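Local atomic coordinates of geranyltranstransferase (Agrobacterium tumefaciens, PDB entry 2H8O), a protein that probably catalyses the condensation of geranyl diphosphate with isopentenyl diphosphate to give farnesyl diphosphate, as a dimeric, mainly helical member of the polyprenyl synthetase family. Residues V93-S96 with V97-L100; L247-F250 with G251-I254; P70-L73 with L74-M77. All coordinates share one frame; numbering follows the deposited sequence. Where two conformers were deposited one is given.

Contact 1: residues V93-S96 with V97-L100; sequences VIES and VALL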
# COMPACT_ATOMS: atom_id res chain seq x y z
N VAL A 93 16.03 11.53 -0.64
CA VAL A 93 15.07 12.10 -1.60
C VAL A 93 15.26 13.62 -1.75
O VAL A 93 15.44 14.16 -2.87
CB VAL A 93 13.62 11.79 -1.20
CG1 VAL A 93 12.67 12.46 -2.20
CG2 VAL A 93 13.38 10.27 -1.15
N ILE A 94 15.25 14.31 -0.62
CA ILE A 94 15.40 15.76 -0.60
C ILE A 94 16.69 16.18 -1.29
O ILE A 94 16.72 17.12 -2.09
CB ILE A 94 15.38 16.26 0.87
CG1 ILE A 94 13.96 16.10 1.47
CG2 ILE A 94 15.84 17.73 0.95
CD1 ILE A 94 13.91 16.17 2.97
N GLU A 95 17.79 15.49 -0.98
CA GLU A 95 19.10 15.91 -1.51
C GLU A 95 19.32 15.49 -2.97
O GLU A 95 20.01 16.18 -3.71
CB GLU A 95 20.23 15.46 -0.57
CG GLU A 95 20.16 16.17 0.81
CD GLU A 95 20.22 17.72 0.72
OE1 GLU A 95 20.89 18.26 -0.20
OE2 GLU A 95 19.63 18.43 1.59
N SER A 96 18.70 14.39 -3.39
CA SER A 96 18.71 14.00 -4.80
C SER A 96 17.94 15.05 -5.61
O SER A 96 18.40 15.51 -6.66
CB SER A 96 18.10 12.62 -5.01
OG SER A 96 18.12 12.27 -6.39
N VAL A 97 16.78 15.44 -5.09
CA VAL A 97 15.99 16.48 -5.73
C VAL A 97 16.81 17.78 -5.83
O VAL A 97 16.84 18.41 -6.90
CB VAL A 97 14.65 16.72 -5.01
CG1 VAL A 97 13.94 17.92 -5.60
CG2 VAL A 97 13.74 15.47 -5.10
N ALA A 98 17.48 18.19 -4.75
CA ALA A 98 18.28 19.42 -4.74
C ALA A 98 19.43 19.35 -5.74
O ALA A 98 19.70 20.33 -6.46
CB ALA A 98 18.81 19.70 -3.36
N LEU A 99 20.12 18.21 -5.76
CA LEU A 99 21.23 18.00 -6.69
C LEU A 99 20.83 18.28 -8.12
O LEU A 99 21.62 18.88 -8.89
CB LEU A 99 21.77 16.57 -6.59
CG LEU A 99 22.93 16.22 -7.52
CD1 LEU A 99 24.22 16.91 -7.09
CD2 LEU A 99 23.08 14.70 -7.59
N LEU A 100 19.63 17.83 -8.48
CA LEU A 100 19.13 17.86 -9.87
C LEU A 100 18.19 19.05 -10.14
O LEU A 100 17.59 19.13 -11.22
CB LEU A 100 18.41 16.53 -10.17
CG LEU A 100 19.29 15.28 -10.01
CD1 LEU A 100 18.54 13.95 -10.24
CD2 LEU A 100 20.48 15.39 -10.95
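Val97 reaches back one helical turn to Val93 with both its amide and a methyl group. Its N donates to Val93 O over 2.9 Å in a nearly straight bond (N-H...O 167°). Because CG1 stands anti to the backbone N (chi1 173°), the other branch, CG2, is left beside that N and comes within 3.1 Å of the same Val93 O. Beyond the oxygen the two side chains meet through one methyl each, CG1 of Val93 lying 4.3 Å from CG2 of Val97. Valine suits these two positions because its branches leave directly from CB and keep apolar surface close to the helix, where Val93 meets Ala229 and Leu114 and Val97 meets Ile236.

Ser96 acts chiefly through its carbonyl. Leu100 N donates to Ser96 O at 3.2 Å, with an N-H...O angle of 144° that makes this the most bent of the four backbone bonds. The Leu100 side chain folds back over the acceptor, CG lying 3.5 Å from Ser96 O. Ser96 OG hydrogen-bonds Cys230 O in one of its two modelled conformers, so the bond may not be made all the time; a small hydroxyl is well suited to a place between closely packed helices.

On another side Ala98, more open to solvent, carries just a methyl, and Glu95 OE1 passes 4.0 Å from Ala98 CB. The strongest partner of Glu95 lies elsewhere: its OE2 forms a salt bridge to Arg42 and also accepts from Asn46.

Leu100 is the first residue to leave helical backbone angles, so this is the closing turn of helix 88-99, packed against helices 104-125, 211-237 and 241-267 in the helical bundle characteristic of isoprenoid synthases.

Contact 2: residues L247-F250 with G251-I254; sequences LRLF and GEKI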
# COMPACT_ATOMS: atom_id res chain seq x y z
N LEU A 247 21.51 8.27 -10.83
CA LEU A 247 21.05 8.38 -9.43
C LEU A 247 20.61 7.04 -8.85
O LEU A 247 20.88 6.76 -7.68
CB LEU A 247 19.99 9.48 -9.26
CG LEU A 247 20.55 10.86 -8.91
CD1 LEU A 247 21.14 10.88 -7.50
CD2 LEU A 247 21.59 11.34 -9.91
N ARG A 248 19.97 6.21 -9.66
CA ARG A 248 19.68 4.81 -9.28
C ARG A 248 20.97 4.05 -8.87
O ARG A 248 21.07 3.41 -7.76
CB ARG A 248 18.95 4.10 -10.43
CG ARG A 248 18.48 2.70 -10.12
CD ARG A 248 17.95 2.03 -11.38
NE ARG A 248 17.64 0.62 -11.20
CZ ARG A 248 16.52 0.14 -10.68
NH1 ARG A 248 15.57 0.96 -10.26
NH2 ARG A 248 16.34 -1.18 -10.58
N LEU A 249 21.97 4.10 -9.73
CA LEU A 249 23.21 3.43 -9.42
C LEU A 249 23.83 3.97 -8.13
O LEU A 249 24.33 3.20 -7.30
CB LEU A 249 24.20 3.58 -10.57
CG LEU A 249 24.08 2.83 -11.88
CD1 LEU A 249 25.37 3.09 -12.63
CD2 LEU A 249 23.88 1.34 -11.67
N PHE A 250 23.80 5.29 -7.96
CA PHE A 250 24.29 5.91 -6.73
C PHE A 250 23.52 5.32 -5.52
O PHE A 250 24.11 4.95 -4.50
CB PHE A 250 24.13 7.43 -6.78
CG PHE A 250 24.59 8.12 -5.53
CD1 PHE A 250 25.94 8.38 -5.30
CD2 PHE A 250 23.68 8.48 -4.55
CE1 PHE A 250 26.35 9.02 -4.13
CE2 PHE A 250 24.09 9.09 -3.38
CZ PHE A 250 25.42 9.37 -3.17
N GLY A 251 22.21 5.21 -5.66
CA GLY A 251 21.37 4.66 -4.60
C GLY A 251 21.70 3.22 -4.29
O GLY A 251 21.72 2.81 -3.14
N GLU A 252 21.99 2.44 -5.34
CA GLU A 252 22.47 1.07 -5.14
C GLU A 252 23.78 1.03 -4.33
O GLU A 252 23.92 0.24 -3.41
CB GLU A 252 22.57 0.32 -6.49
CG GLU A 252 21.20 0.11 -7.12
CD GLU A 252 21.21 -0.62 -8.45
OE1 GLU A 252 22.27 -0.67 -9.10
OE2 GLU A 252 20.14 -1.18 -8.83
N LYS A 253 24.74 1.91 -4.63
CA LYS A 253 26.00 1.94 -3.85
C LYS A 253 25.76 2.37 -2.38
O LYS A 253 26.35 1.81 -1.45
CB LYS A 253 27.04 2.86 -4.52
CG LYS A 253 27.45 2.42 -5.93
CD LYS A 253 28.19 1.07 -5.93
CE LYS A 253 28.36 0.46 -7.31
NZ LYS A 253 28.65 -1.02 -7.21
N ILE A 254 24.87 3.33 -2.16
CA ILE A 254 24.48 3.73 -0.80
C ILE A 254 23.94 2.51 -0.04
O ILE A 254 24.33 2.27 1.09
CB ILE A 254 23.39 4.84 -0.79
CG1 ILE A 254 23.96 6.17 -1.26
CG2 ILE A 254 22.78 5.00 0.63
CD1 ILE A 254 24.86 6.89 -0.24
O HOH W 1 20.63 -0.78 -11.66
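The ring of Phe250 and the sec-butyl side chain of Ile254 meet at an oblique angle, one turn apart on the buried side of helix 241-267. Phe250 CE2 comes to 3.6 Å from Ile254 CG1, and CZ lies 3.9 Å from Ile254 CD1, so the CD2-CE2-CZ flank of the ring does the touching. Phe250 has CG anti to its backbone N (chi1 179°), which swings the ring along the helix toward Ile254. There CG1, beside the backbone N, also rests 3.5 Å from Phe250 O, the acceptor for Ile254 N. A broad aromatic and a branched aliphatic fit here because both continue into the core of the isoprenoid synthase fold: Phe250 packs on Leu323 and Ala309, Ile254 on Leu92 and Ile330. Gly251, lacking a side chain, puts just backbone beside the Phe250 ring.

On a more open flank, Arg248 and Glu252 approach with their flat groups turned 58° apart. Glu252 OE2 is 3.9 Å from Arg248 NE and well out of the guanidinium plane, making a long salt bridge that works by charge alone. Water 1 adds a second link: it donates to Glu252 OE2 at 2.9 Å and accepts weakly from Arg248 NE. Arginine suits the place because its long, extended chain can pair with a glutamate one turn on and still carry NH1 to salt bridges with Glu231 and with Asp65 of the second subunit. Leu249 CD2 touches the other carboxylate oxygen, Glu252 OE1, at 3.6 Å, while Lys253 sends its ammonium group to a salt bridge with Glu308.

Contact 3: residues P70-L73 with L74-M77; sequences PQNL and LEAM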
# COMPACT_ATOMS: atom_id res chain seq x y z
N PRO A 70 -9.98 7.52 12.93
CA PRO A 70 -10.09 7.04 14.31
C PRO A 70 -8.86 7.36 15.12
O PRO A 70 -7.74 7.13 14.69
CB PRO A 70 -10.27 5.53 14.17
CG PRO A 70 -10.79 5.34 12.79
CD PRO A 70 -10.15 6.42 11.96
N GLN A 71 -9.09 7.91 16.31
CA GLN A 71 -8.00 8.53 17.02
C GLN A 71 -6.96 7.50 17.51
O GLN A 71 -5.76 7.76 17.45
CB GLN A 71 -8.57 9.40 18.15
CG GLN A 71 -7.86 10.76 18.28
CD GLN A 71 -6.58 10.66 19.06
OE1 GLN A 71 -5.76 11.60 19.10
NE2 GLN A 71 -6.40 9.52 19.71
N ASN A 72 -7.40 6.34 17.98
CA ASN A 72 -6.46 5.35 18.52
C ASN A 72 -5.52 4.83 17.42
O ASN A 72 -4.31 4.76 17.59
CB ASN A 72 -7.18 4.19 19.20
CG ASN A 72 -6.23 3.26 19.92
OD1 ASN A 72 -5.64 3.63 20.95
ND2 ASN A 72 -6.03 2.07 19.36
N LEU A 73 -6.10 4.47 16.28
CA LEU A 73 -5.28 4.02 15.15
C LEU A 73 -4.31 5.11 14.69
O LEU A 73 -3.14 4.86 14.41
CB LEU A 73 -6.17 3.59 13.99
CG LEU A 73 -5.42 3.10 12.75
CD1 LEU A 73 -4.49 1.94 13.10
CD2 LEU A 73 -6.43 2.71 11.65
N LEU A 74 -4.79 6.35 14.62
CA LEU A 74 -3.94 7.47 14.25
C LEU A 74 -2.79 7.66 15.25
O LEU A 74 -1.67 7.88 14.87
CB LEU A 74 -4.80 8.73 14.10
CG LEU A 74 -4.22 9.97 13.45
CD1 LEU A 74 -3.69 9.64 12.07
CD2 LEU A 74 -5.27 11.09 13.39
N GLU A 75 -3.07 7.54 16.55
CA GLU A 75 -2.00 7.60 17.56
C GLU A 75 -0.94 6.51 17.34
O GLU A 75 0.25 6.74 17.52
CB GLU A 75 -2.61 7.50 18.97
CG GLU A 75 -3.34 8.75 19.40
CD GLU A 75 -4.02 8.61 20.75
OE1 GLU A 75 -3.84 7.56 21.42
OE2 GLU A 75 -4.74 9.56 21.17
N ALA A 76 -1.39 5.31 16.98
CA ALA A 76 -0.49 4.18 16.72
C ALA A 76 0.40 4.46 15.52
O ALA A 76 1.61 4.16 15.55
CB ALA A 76 -1.29 2.88 16.53
N MET A 77 -0.19 5.04 14.47
CA MET A 77 0.57 5.46 13.28
C MET A 77 1.63 6.49 13.68
O MET A 77 2.77 6.38 13.27
CB MET A 77 -0.35 6.03 12.19
CG MET A 77 -1.38 5.03 11.62
SD MET A 77 -2.72 5.79 10.58
CE MET A 77 -1.74 6.30 9.13
O HOH W 2 -6.55 6.68 21.62
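Pro70 O accepts from Leu74 N at 3.1 Å, the first of four successive i to i+4 backbone bonds joining 70-73 to 74-77. Pro70 occupies the N-cap, with phi -61° and an extended psi of 132°, and the chain turns helical from Gln71 on. Proline fits there because its ring already holds phi close to this value. The next bond, Glu75 N to Gln71 O, is the shortest of the series at 2.8 Å.

On the same turn the Gln71 and Glu75 side chains come together, but their ends are modelled too close, so how they meet is doubtful. A better defined link runs through water 2, which donates to Glu75 OE1 at 2.9 Å and to Asn72 OD1 at 3.3 Å, bridging two polar side chains on the solvent-facing side. A negative charge in the N-terminal part of a helix, such as that of Glu75, is also probably favoured by the helix dipole.

On the apolar side Met77 and Leu73 meet. Met77 CG, placed beside its own backbone N (chi1 -62°), comes to 3.3 Å from Leu73 O, and its SD lies 4.4 Å from Leu73 CG. Leucine suits position 73 because its branches offer buried apolar surface both to a neighbouring helix and to the second subunit. Ala76 CB sits 3.4 Å from Leu73 O, its small methyl allowing close approach to that helix.

The neighbour is helix 148-167: Asn72 and Ala76 lean on Thr150, Leu73 and Met77 on Ser157, with Phe146 beside Ala76 and Glu75. Leu73 and Met77 additionally pack on Ile191 of the second subunit, and Pro70 on Gly196 of that subunit, so the start of helix 71-82 lies at the dimer interface.

Contacts 1 and 2 are neighbours, their centres 13 Å apart, and they touch where helices 88-99 and 241-267 pack: Ser96 OG is 3.5 Å from Leu247 CD1, and Leu100 CD1 is 3.9 Å from Leu247 CG. Contact 3 stands apart, about 32 Å from contact 1 and 35 Å from contact 2 between centres, with contacts 2 and 3 on opposite sides of the chain's centre. Contacts 2 and 3 both reach the second subunit. As in relatives, the aspartate-rich motifs expected to bind the diphosphates through magnesium probably lie near the C-terminal ends of helices 104-125 and 241-267; contacts 1 and 2 sit toward the N-terminal ends of those helices, away from that probable site.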